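Local coordinates for p1 (Rice yellow mottle virus, PDB 6TY0), which is a zinc-finger suppressor of RNA silencing with a role in virus spread, present here as its N-terminal part, at residues Gly56-Ser61 against Glu75-Phe80; Ala63-Thr68 against Asp89-Asp94; Thr2-Leu7 against Thr28-Ser33. All blocks are in the same frame, centred on the assembly; numbering follows the deposited sequence.

Contact 1: Gly56-Ser61 against Glu75-Phe80; sequences GWVSVS and EQVKYF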
loop_
_atom_site.group_PDB
_atom_site.type_symbol
_atom_site.label_atom_id
_atom_site.label_comp_id
_atom_site.label_asym_id
_atom_site.label_seq_id
_atom_site.Cartn_x
_atom_site.Cartn_y
_atom_site.Cartn_z
ATOM N N GLY A 56 10.021 -2.673 -15.251
ATOM C CA GLY A 56 8.727 -3.395 -15.227
ATOM C C GLY A 56 7.926 -3.082 -13.981
ATOM O O GLY A 56 8.472 -2.596 -12.972
ATOM N N TRP A 57 6.626 -3.349 -14.051
ATOM C CA TRP A 57 5.759 -3.312 -12.884
ATOM C C TRP A 57 5.548 -4.713 -12.340
ATOM O O TRP A 57 5.413 -5.694 -13.083
ATOM C CB TRP A 57 4.391 -2.765 -13.242
ATOM C CG TRP A 57 4.313 -1.311 -13.514
ATOM C CD1 TRP A 57 4.202 -0.712 -14.751
ATOM C CD2 TRP A 57 4.258 -0.247 -12.544
ATOM N NE1 TRP A 57 4.091 0.668 -14.601
ATOM C CE2 TRP A 57 4.116 0.973 -13.261
ATOM C CE3 TRP A 57 4.325 -0.203 -11.143
ATOM C CZ2 TRP A 57 4.036 2.215 -12.622
ATOM C CZ3 TRP A 57 4.239 1.044 -10.502
ATOM C CH2 TRP A 57 4.099 2.234 -11.250
ATOM N N VAL A 58 5.619 -4.812 -11.029
ATOM C CA VAL A 58 5.145 -5.983 -10.331
ATOM C C VAL A 58 3.805 -5.545 -9.717
ATOM O O VAL A 58 3.697 -4.453 -9.164
ATOM C CB VAL A 58 6.129 -6.517 -9.271
ATOM C CG1 VAL A 58 6.402 -5.530 -8.154
ATOM C CG2 VAL A 58 5.607 -7.826 -8.704
ATOM N N SER A 59 2.776 -6.335 -9.920
ATOM C CA SER A 59 1.475 -6.017 -9.310
ATOM C C SER A 59 1.103 -7.087 -8.317
ATOM O O SER A 59 1.372 -8.293 -8.520
ATOM C CB SER A 59 0.400 -5.902 -10.387
ATOM O OG SER A 59 0.079 -7.188 -10.883
ATOM N N VAL A 60 0.506 -6.666 -7.221
ATOM C CA VAL A 60 0.127 -7.611 -6.204
ATOM C C VAL A 60 -1.307 -7.301 -5.848
ATOM O O VAL A 60 -1.613 -6.192 -5.419
ATOM C CB VAL A 60 1.048 -7.538 -4.981
ATOM C CG1 VAL A 60 0.727 -8.630 -3.966
ATOM C CG2 VAL A 60 2.519 -7.638 -5.394
ATOM N N SER A 61 -2.167 -8.297 -6.044
ATOM C CA SER A 61 -3.578 -8.216 -5.778
ATOM C C SER A 61 -3.942 -9.113 -4.624
ATOM O O SER A 61 -3.514 -10.260 -4.547
ATOM C CB SER A 61 -4.382 -8.714 -7.000
ATOM O OG SER A 61 -3.957 -7.980 -8.139
ATOM N N GLU A 75 4.508 -1.863 -7.761
ATOM C CA GLU A 75 5.802 -1.231 -7.620
ATOM C C GLU A 75 6.639 -1.421 -8.915
ATOM O O GLU A 75 6.569 -2.463 -9.601
ATOM C CB GLU A 75 6.512 -1.796 -6.375
ATOM C CG GLU A 75 7.928 -1.250 -6.080
ATOM C CD GLU A 75 7.962 0.252 -5.789
ATOM O OE1 GLU A 75 7.646 1.077 -6.662
ATOM O OE2 GLU A 75 8.281 0.598 -4.651
ATOM N N GLN A 76 7.422 -0.411 -9.241
ATOM C CA GLN A 76 8.394 -0.482 -10.382
ATOM C C GLN A 76 9.649 -1.223 -10.009
ATOM O O GLN A 76 10.100 -1.095 -8.900
ATOM C CB GLN A 76 8.809 0.902 -10.837
ATOM C CG GLN A 76 7.643 1.849 -10.938
ATOM C CD GLN A 76 8.007 3.091 -11.700
ATOM O OE1 GLN A 76 8.032 4.195 -11.138
ATOM N NE2 GLN A 76 8.287 2.923 -12.993
ATOM N N VAL A 77 10.177 -2.008 -10.942
ATOM C CA VAL A 77 11.349 -2.865 -10.743
ATOM C C VAL A 77 12.246 -2.702 -11.961
ATOM O O VAL A 77 11.889 -3.097 -13.075
ATOM C CB VAL A 77 11.036 -4.349 -10.670
ATOM C CG1 VAL A 77 12.318 -5.119 -10.346
ATOM C CG2 VAL A 77 9.999 -4.656 -9.617
ATOM N N LYS A 78 13.412 -2.116 -11.726
ATOM C CA LYS A 78 14.378 -1.849 -12.775
ATOM C C LYS A 78 14.928 -3.122 -13.337
ATOM O O LYS A 78 15.277 -4.026 -12.599
ATOM C CB LYS A 78 15.535 -1.042 -12.193
ATOM C CG LYS A 78 15.156 0.377 -11.898
ATOM C CD LYS A 78 16.357 1.141 -11.396
ATOM C CE LYS A 78 15.997 2.609 -11.308
ATOM N NZ LYS A 78 17.058 3.357 -10.589
ATOM N N TYR A 79 15.034 -3.158 -14.658
ATOM C CA TYR A 79 15.677 -4.240 -15.431
ATOM C C TYR A 79 15.017 -5.585 -15.459
ATOM O O TYR A 79 15.668 -6.594 -15.789
ATOM C CB TYR A 79 17.153 -4.431 -15.018
ATOM C CG TYR A 79 17.847 -3.143 -14.643
ATOM C CD1 TYR A 79 17.934 -2.056 -15.519
ATOM C CD2 TYR A 79 18.372 -3.002 -13.362
ATOM C CE1 TYR A 79 18.572 -0.864 -15.115
ATOM C CE2 TYR A 79 19.005 -1.856 -12.966
ATOM C CZ TYR A 79 19.098 -0.795 -13.828
ATOM O OH TYR A 79 19.724 0.310 -13.293
ATOM N N PHE A 80 13.772 -5.652 -15.015
ATOM C CA PHE A 80 13.024 -6.887 -15.127
ATOM C C PHE A 80 11.682 -6.525 -15.764
ATOM O O PHE A 80 11.096 -5.449 -15.506
ATOM C CB PHE A 80 12.831 -7.590 -13.800
ATOM C CG PHE A 80 14.012 -8.355 -13.354
ATOM C CD1 PHE A 80 14.289 -9.575 -13.885
ATOM C CD2 PHE A 80 14.862 -7.834 -12.410
ATOM C CE1 PHE A 80 15.382 -10.305 -13.470
ATOM C CE2 PHE A 80 15.973 -8.544 -11.990
ATOM C CZ PHE A 80 16.231 -9.783 -12.514
#
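The beta hairpin of strands 54-64 and 70-77 meets here near its open end, where Gly56, Trp57 and Val58 pair antiparallel with Val77, Gln76 and Glu75. Two hydrogen-bonded pairs flank one non-hydrogen-bonded pair. At the outer pair Val77 N donates to Gly56 O at 2.7 Å and Gly56 N returns the bond to Val77 O; at the inner one Val58 N reaches Glu75 O at 2.9 Å and Glu75 N answers to Val58 O. Between them the side chains of Trp57 and Gln76 run side by side. The methylene CG of Gln76 sits over one face of the indole, 3.7 Å from the centroid of the six-membered ring of Trp57, a CH-pi contact. With CG of Trp57 anti to its carbonyl carbon (chi1 -73°), the indole leans over the neighbouring strand and its CE3 comes within 3.4 Å of Glu75 C. Val58 and Val77 occupy the other face, CG1 of Val58 lying 4.0 Å from CG2 of Val77, and both pack on Ile83. The carboxylate of Glu75 has two partners: OE1 accepts from Gln76 N at 3.0 Å, and OE2 is hydrogen-bonded to Met1 N of the second subunit. Beyond Val77 the chain leaves the pairing through a type II turn ending at Phe80. With Trp57 and Gln76 on one face and Val58, Val77 and Glu75 on the other, where Val58 and Glu75 pack on Thr28 of strand 26-32, this is an antiparallel beta hairpin, one side of which packs on the other sheet.

Contact 2: Ala63-Thr68 against Asp89-Asp94; sequences ACTQCT and DVVCAD. With ZN (zinc ion), chain C.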
loop_
_atom_site.group_PDB
_atom_site.type_symbol
_atom_site.label_atom_id
_atom_site.label_comp_id
_atom_site.label_asym_id
_atom_site.label_seq_id
_atom_site.Cartn_x
_atom_site.Cartn_y
_atom_site.Cartn_z
ATOM N N ALA A 63 -7.522 -10.581 -2.728
ATOM C CA ALA A 63 -8.999 -10.641 -2.725
ATOM C C ALA A 63 -9.464 -11.748 -1.787
ATOM O O ALA A 63 -8.900 -12.842 -1.845
ATOM C CB ALA A 63 -9.483 -10.934 -4.122
ATOM N N CYS A 64 -10.488 -11.484 -0.963
ATOM C CA CYS A 64 -11.064 -12.542 -0.081
ATOM C C CYS A 64 -11.986 -13.455 -0.874
ATOM O O CYS A 64 -12.840 -12.987 -1.619
ATOM C CB CYS A 64 -11.872 -11.942 1.075
ATOM S SG CYS A 64 -12.468 -13.140 2.343
ATOM N N THR A 65 -11.856 -14.753 -0.692
ATOM C CA THR A 65 -12.784 -15.713 -1.307
ATOM C C THR A 65 -14.185 -15.775 -0.653
ATOM O O THR A 65 -15.092 -16.375 -1.225
ATOM C CB THR A 65 -12.156 -17.090 -1.272
ATOM O OG1 THR A 65 -11.829 -17.408 0.083
ATOM C CG2 THR A 65 -10.860 -17.097 -2.097
ATOM N N GLN A 66 -14.380 -15.109 0.488
ATOM C CA GLN A 66 -15.642 -15.162 1.246
ATOM C C GLN A 66 -16.398 -13.861 1.224
ATOM O O GLN A 66 -17.613 -13.851 1.261
ATOM C CB GLN A 66 -15.405 -15.469 2.729
ATOM C CG GLN A 66 -14.651 -16.743 3.016
ATOM C CD GLN A 66 -15.361 -17.889 2.401
ATOM O OE1 GLN A 66 -16.431 -18.279 2.867
ATOM N NE2 GLN A 66 -14.823 -18.402 1.305
ATOM N N CYS A 67 -15.706 -12.742 1.282
ATOM C CA CYS A 67 -16.404 -11.479 1.205
ATOM C C CYS A 67 -15.801 -10.841 -0.011
ATOM O O CYS A 67 -15.113 -11.512 -0.792
ATOM C CB CYS A 67 -16.245 -10.664 2.474
ATOM S SG CYS A 67 -14.573 -10.028 2.879
ATOM N N THR A 68 -16.034 -9.573 -0.222
ATOM C CA THR A 68 -15.463 -8.994 -1.415
ATOM C C THR A 68 -14.334 -8.033 -1.060
ATOM O O THR A 68 -13.977 -7.157 -1.859
ATOM C CB THR A 68 -16.534 -8.245 -2.173
ATOM O OG1 THR A 68 -17.107 -7.318 -1.261
ATOM C CG2 THR A 68 -17.589 -9.193 -2.658
ATOM N N ASP A 89 -5.542 -14.909 -3.453
ATOM C CA ASP A 89 -6.966 -15.236 -3.305
ATOM C C ASP A 89 -7.100 -16.055 -2.037
ATOM O O ASP A 89 -6.846 -17.245 -2.049
ATOM C CB ASP A 89 -7.481 -15.999 -4.533
ATOM C CG ASP A 89 -7.367 -15.157 -5.811
ATOM O OD1 ASP A 89 -7.864 -14.030 -5.818
ATOM O OD2 ASP A 89 -6.740 -15.604 -6.775
ATOM N N VAL A 90 -7.479 -15.400 -0.942
ATOM C CA VAL A 90 -7.363 -16.009 0.359
ATOM C C VAL A 90 -8.595 -15.690 1.176
ATOM O O VAL A 90 -9.452 -14.978 0.726
ATOM C CB VAL A 90 -6.114 -15.457 1.081
ATOM C CG1 VAL A 90 -4.861 -15.772 0.280
ATOM C CG2 VAL A 90 -6.242 -13.957 1.336
ATOM N N VAL A 91 -8.678 -16.257 2.366
ATOM C CA VAL A 91 -9.722 -15.913 3.330
ATOM C C VAL A 91 -9.134 -14.811 4.186
ATOM O O VAL A 91 -8.075 -14.997 4.805
ATOM C CB VAL A 91 -10.172 -17.127 4.181
ATOM C CG1 VAL A 91 -11.216 -16.720 5.192
ATOM C CG2 VAL A 91 -10.680 -18.255 3.284
ATOM N N CYS A 92 -9.805 -13.670 4.211
ATOM C CA CYS A 92 -9.251 -12.467 4.870
ATOM C C CYS A 92 -9.355 -12.620 6.406
ATOM O O CYS A 92 -9.974 -13.581 6.902
ATOM C CB CYS A 92 -9.968 -11.206 4.398
ATOM S SG CYS A 92 -11.561 -10.905 5.249
ATOM N N ALA A 93 -8.705 -11.716 7.146
ATOM C CA ALA A 93 -8.694 -11.793 8.615
ATOM C C ALA A 93 -10.085 -11.706 9.259
ATOM O O ALA A 93 -10.301 -12.221 10.316
ATOM C CB ALA A 93 -7.759 -10.731 9.213
ATOM N N ASP A 94 -11.034 -11.042 8.643
ATOM C CA ASP A 94 -12.353 -10.985 9.252
ATOM C C ASP A 94 -13.115 -12.270 9.023
ATOM O O ASP A 94 -13.885 -12.701 9.870
ATOM C CB ASP A 94 -13.120 -9.794 8.731
ATOM C CG ASP A 94 -12.367 -8.518 8.952
ATOM O OD1 ASP A 94 -12.036 -8.233 10.117
ATOM O OD2 ASP A 94 -12.045 -7.827 7.966
HETATM ZN ZN ZN C . -13.340 -11.689 3.841
#
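Cys64, Cys67 and Cys92 converge on a zinc ion where strands 54-64 and 86-90 run out. The tight part of the contact lies round the sulfur of Cys64. Its SG binds zinc at 2.3 Å and also accepts three backbone N-H groups: Cys92 N across the contact at 3.3 Å, and Gln66 N and Cys67 N from its own CxxC loop. The group is placed there by a first torsion of -173°, which sets SG away from the backbone N and beside the carbonyl carbon, over the loop that follows. Cys67 SG holds the metal at 2.3 Å and Cys92 SG at 2.4 Å; Cys95 completes the site. Just before it, the two strands pair in parallel: Val90 N bonds to Ala63 O at 3.1 Å, and Thr65 N bonds to Val90 O at 2.8 Å, tying the start of the loop to the end of strand 86-90.

The outer side is looser. Gln66 lies across Val91 with its CG 4.1 Å from Val91 CG1, while Thr65 crosses the same valine at about a right angle, its OG1 3.5 Å from Val91 CG2. Thr65 and Gln66 are both exposed to solvent, and weak bonds join Gln66 NE2 to Thr65 OG1 and Thr65 OG1 to Val90 O. The side chains of the bridged pair Ala63 and Asp89 meet loosely, CB near OD1. Four cysteine sulfurs round one zinc, with three N-H groups directed at Cys64, suggest thiolate ligands whose negative charge is partly offset by the backbone, consistent with a Cys4 zinc finger whose metal ties the two loops together.

Contact 3: Thr2-Leu7 against Thr28-Ser33; sequences TRLEVL and TWVWHS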
loop_
_atom_site.group_PDB
_atom_site.type_symbol
_atom_site.label_atom_id
_atom_site.label_comp_id
_atom_site.label_asym_id
_atom_site.label_seq_id
_atom_site.Cartn_x
_atom_site.Cartn_y
_atom_site.Cartn_z
ATOM N N THR A 2 2.067 -4.037 7.079
ATOM C CA THR A 2 2.945 -5.199 6.998
ATOM C C THR A 2 3.675 -5.146 5.651
ATOM O O THR A 2 3.054 -4.907 4.623
ATOM C CB THR A 2 2.168 -6.533 7.088
ATOM O OG1 THR A 2 1.342 -6.557 8.259
ATOM C CG2 THR A 2 3.132 -7.758 7.088
ATOM N N ARG A 3 4.990 -5.344 5.667
ATOM C CA ARG A 3 5.790 -5.361 4.447
ATOM C C ARG A 3 5.681 -6.746 3.797
ATOM O O ARG A 3 5.802 -7.767 4.471
ATOM C CB ARG A 3 7.242 -5.081 4.780
ATOM C CG ARG A 3 8.153 -4.887 3.591
ATOM C CD ARG A 3 9.607 -5.009 4.054
ATOM N NE ARG A 3 10.000 -3.977 5.031
ATOM C CZ ARG A 3 10.785 -2.917 4.780
ATOM N NH1 ARG A 3 11.277 -2.686 3.555
ATOM N NH2 ARG A 3 11.094 -2.077 5.762
ATOM N N LEU A 4 5.371 -6.791 2.510
ATOM C CA LEU A 4 5.498 -8.047 1.743
ATOM C C LEU A 4 6.661 -7.897 0.754
ATOM O O LEU A 4 6.603 -7.073 -0.145
ATOM C CB LEU A 4 4.228 -8.330 0.968
ATOM C CG LEU A 4 4.285 -9.654 0.217
ATOM C CD1 LEU A 4 3.717 -10.753 1.086
ATOM C CD2 LEU A 4 3.514 -9.551 -1.076
ATOM N N GLU A 5 7.710 -8.684 0.958
ATOM C CA GLU A 5 8.866 -8.713 0.108
ATOM C C GLU A 5 8.662 -9.627 -1.098
ATOM O O GLU A 5 8.115 -10.726 -0.970
ATOM C CB GLU A 5 10.085 -9.232 0.890
ATOM C CG GLU A 5 10.419 -8.421 2.132
ATOM C CD GLU A 5 11.888 -8.512 2.559
ATOM O OE1 GLU A 5 12.625 -9.408 2.080
ATOM O OE2 GLU A 5 12.303 -7.671 3.393
ATOM N N VAL A 6 9.134 -9.171 -2.245
ATOM C CA VAL A 6 9.056 -9.918 -3.488
ATOM C C VAL A 6 10.455 -10.050 -4.086
ATOM O O VAL A 6 11.122 -9.051 -4.324
ATOM C CB VAL A 6 8.198 -9.194 -4.517
ATOM C CG1 VAL A 6 8.105 -10.010 -5.794
ATOM C CG2 VAL A 6 6.812 -8.919 -3.937
ATOM N N LEU A 7 10.908 -11.290 -4.253
ATOM C CA LEU A 7 12.236 -11.585 -4.823
ATOM C C LEU A 7 12.035 -11.906 -6.278
ATOM O O LEU A 7 11.177 -12.730 -6.626
ATOM C CB LEU A 7 12.866 -12.776 -4.129
ATOM C CG LEU A 7 14.225 -13.247 -4.660
ATOM C CD1 LEU A 7 15.325 -12.224 -4.429
ATOM C CD2 LEU A 7 14.568 -14.547 -3.946
ATOM N N THR A 28 12.155 -6.455 -4.008
ATOM C CA THR A 28 11.317 -5.275 -3.919
ATOM C C THR A 28 10.304 -5.498 -2.818
ATOM O O THR A 28 10.232 -6.580 -2.231
ATOM C CB THR A 28 10.658 -4.931 -5.265
ATOM O OG1 THR A 28 9.990 -3.673 -5.151
ATOM C CG2 THR A 28 9.656 -5.968 -5.698
ATOM N N TRP A 29 9.516 -4.494 -2.501
ATOM C CA TRP A 29 8.460 -4.770 -1.539
ATOM C C TRP A 29 7.235 -3.894 -1.715
ATOM O O TRP A 29 7.281 -2.811 -2.322
ATOM C CB TRP A 29 8.989 -4.709 -0.096
ATOM C CG TRP A 29 9.471 -3.386 0.243
ATOM C CD1 TRP A 29 8.744 -2.382 0.775
ATOM C CD2 TRP A 29 10.789 -2.878 0.042
ATOM N NE1 TRP A 29 9.515 -1.254 0.922
ATOM C CE2 TRP A 29 10.785 -1.532 0.483
ATOM C CE3 TRP A 29 11.975 -3.419 -0.481
ATOM C CZ2 TRP A 29 11.934 -0.711 0.434
ATOM C CZ3 TRP A 29 13.123 -2.591 -0.541
ATOM C CH2 TRP A 29 13.080 -1.256 -0.092
ATOM N N VAL A 30 6.134 -4.417 -1.194
ATOM C CA VAL A 30 4.889 -3.644 -1.103
ATOM C C VAL A 30 4.407 -3.777 0.313
ATOM O O VAL A 30 4.991 -4.536 1.115
ATOM C CB VAL A 30 3.797 -4.124 -2.113
ATOM C CG1 VAL A 30 4.294 -4.014 -3.527
ATOM C CG2 VAL A 30 3.354 -5.546 -1.867
ATOM N N TRP A 31 3.338 -3.043 0.609
ATOM C CA TRP A 31 2.718 -3.028 1.927
ATOM C C TRP A 31 1.239 -3.385 1.873
ATOM O O TRP A 31 0.531 -3.098 0.891
ATOM C CB TRP A 31 2.823 -1.625 2.507
ATOM C CG TRP A 31 4.246 -1.110 2.518
ATOM C CD1 TRP A 31 4.901 -0.434 1.504
ATOM C CD2 TRP A 31 5.189 -1.231 3.590
ATOM N NE1 TRP A 31 6.184 -0.137 1.881
ATOM C CE2 TRP A 31 6.398 -0.609 3.151
ATOM C CE3 TRP A 31 5.135 -1.807 4.881
ATOM C CZ2 TRP A 31 7.538 -0.550 3.945
ATOM C CZ3 TRP A 31 6.292 -1.749 5.696
ATOM C CH2 TRP A 31 7.484 -1.123 5.208
ATOM N N HIS A 32 0.767 -3.976 2.952
ATOM C CA HIS A 32 -0.636 -4.237 3.099
ATOM C C HIS A 32 -1.080 -4.085 4.556
ATOM O O HIS A 32 -0.269 -4.075 5.462
ATOM C CB HIS A 32 -0.939 -5.640 2.578
ATOM C CG HIS A 32 -0.346 -6.741 3.385
ATOM N ND1 HIS A 32 -0.866 -7.134 4.605
ATOM C CD2 HIS A 32 0.663 -7.596 3.113
ATOM C CE1 HIS A 32 -0.198 -8.189 5.045
ATOM N NE2 HIS A 32 0.753 -8.473 4.172
ATOM N N SER A 33 -2.379 -3.992 4.737
ATOM C CA SER A 33 -3.008 -3.766 6.013
ATOM C C SER A 33 -3.251 -5.053 6.735
ATOM O O SER A 33 -2.938 -6.156 6.256
ATOM C CB SER A 33 -4.343 -3.019 5.800
ATOM O OG SER A 33 -5.308 -3.894 5.238
HETATM O O HOH W 1 -0.783 -4.968 8.448
#
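Arg3 stands between two tryptophans, Trp29 and Trp31, along one face of the antiparallel pair formed by strands 2-10 and 26-32. Its chain runs beside Trp31, with CB over one face of that indole, 4.0 Å from the centroid of the six-membered ring of Trp31. From there CG continues away from the backbone N (chi1 -172°) and a bend at chi3 swings the guanidinium across to Trp29. NH1 settles above the centre of the Trp29 ring system, 3.3 Å from Trp29 CE2, and CZ lies almost on the normal of the five-membered ring, a cation-pi contact. The guanidinium is not stacked flat: its plane stands 55° from the ring of Trp29 and 50° from that of Trp31, whose CH2 lies over one guanidinium face.

On the other face Thr2 and His32 point the same way. Thr2 CB rests over the imidazole, 3.5 Å from His32 CE1, in a CH-pi contact placed toward the ring rim. The ring is fixed by ND1 of His32, which donates to Ser33 O at 2.8 Å with the acceptor in the imidazole plane. Thr2 OG1 accepts from a water that also donates to His32 O, and is hydrogen-bonded to Asp37 as well. Farther along, Leu4 lies beside Val30 and Val6 CB meets Thr28 CG2 at 3.7 Å. Six backbone bonds hold the register, the two between Val6 and Thr28 nearly straight.

Trp31 also stacks on Trp31 of the second subunit. The inner face, with Leu4, Thr28, Val30 and His32, packs against strands 54-64 and 70-77, while Val6 touches Leu46 of strand 45-51, the next strand of the same sheet.

From the N terminus, contact 3 comes first, pairing strand 2-10 with strand 26-32 and closing a loop that includes helix 15-21. Contacts 1 and 2 follow in series with it and cross each other: both start on strand 54-64, but contact 1 closes the hairpin onto strand 70-77 before contact 2 joins the far end of strand 54-64 to strand 86-90 and the zinc site. Strand 54-64 is thus the central member of a three-stranded sheet. Contacts 1 and 3 touch, Glu75 and Val58 meeting Thr28 and Val60 meeting Leu4, which packs the two sheets together. Contact 2 lies apart at the zinc-bearing end.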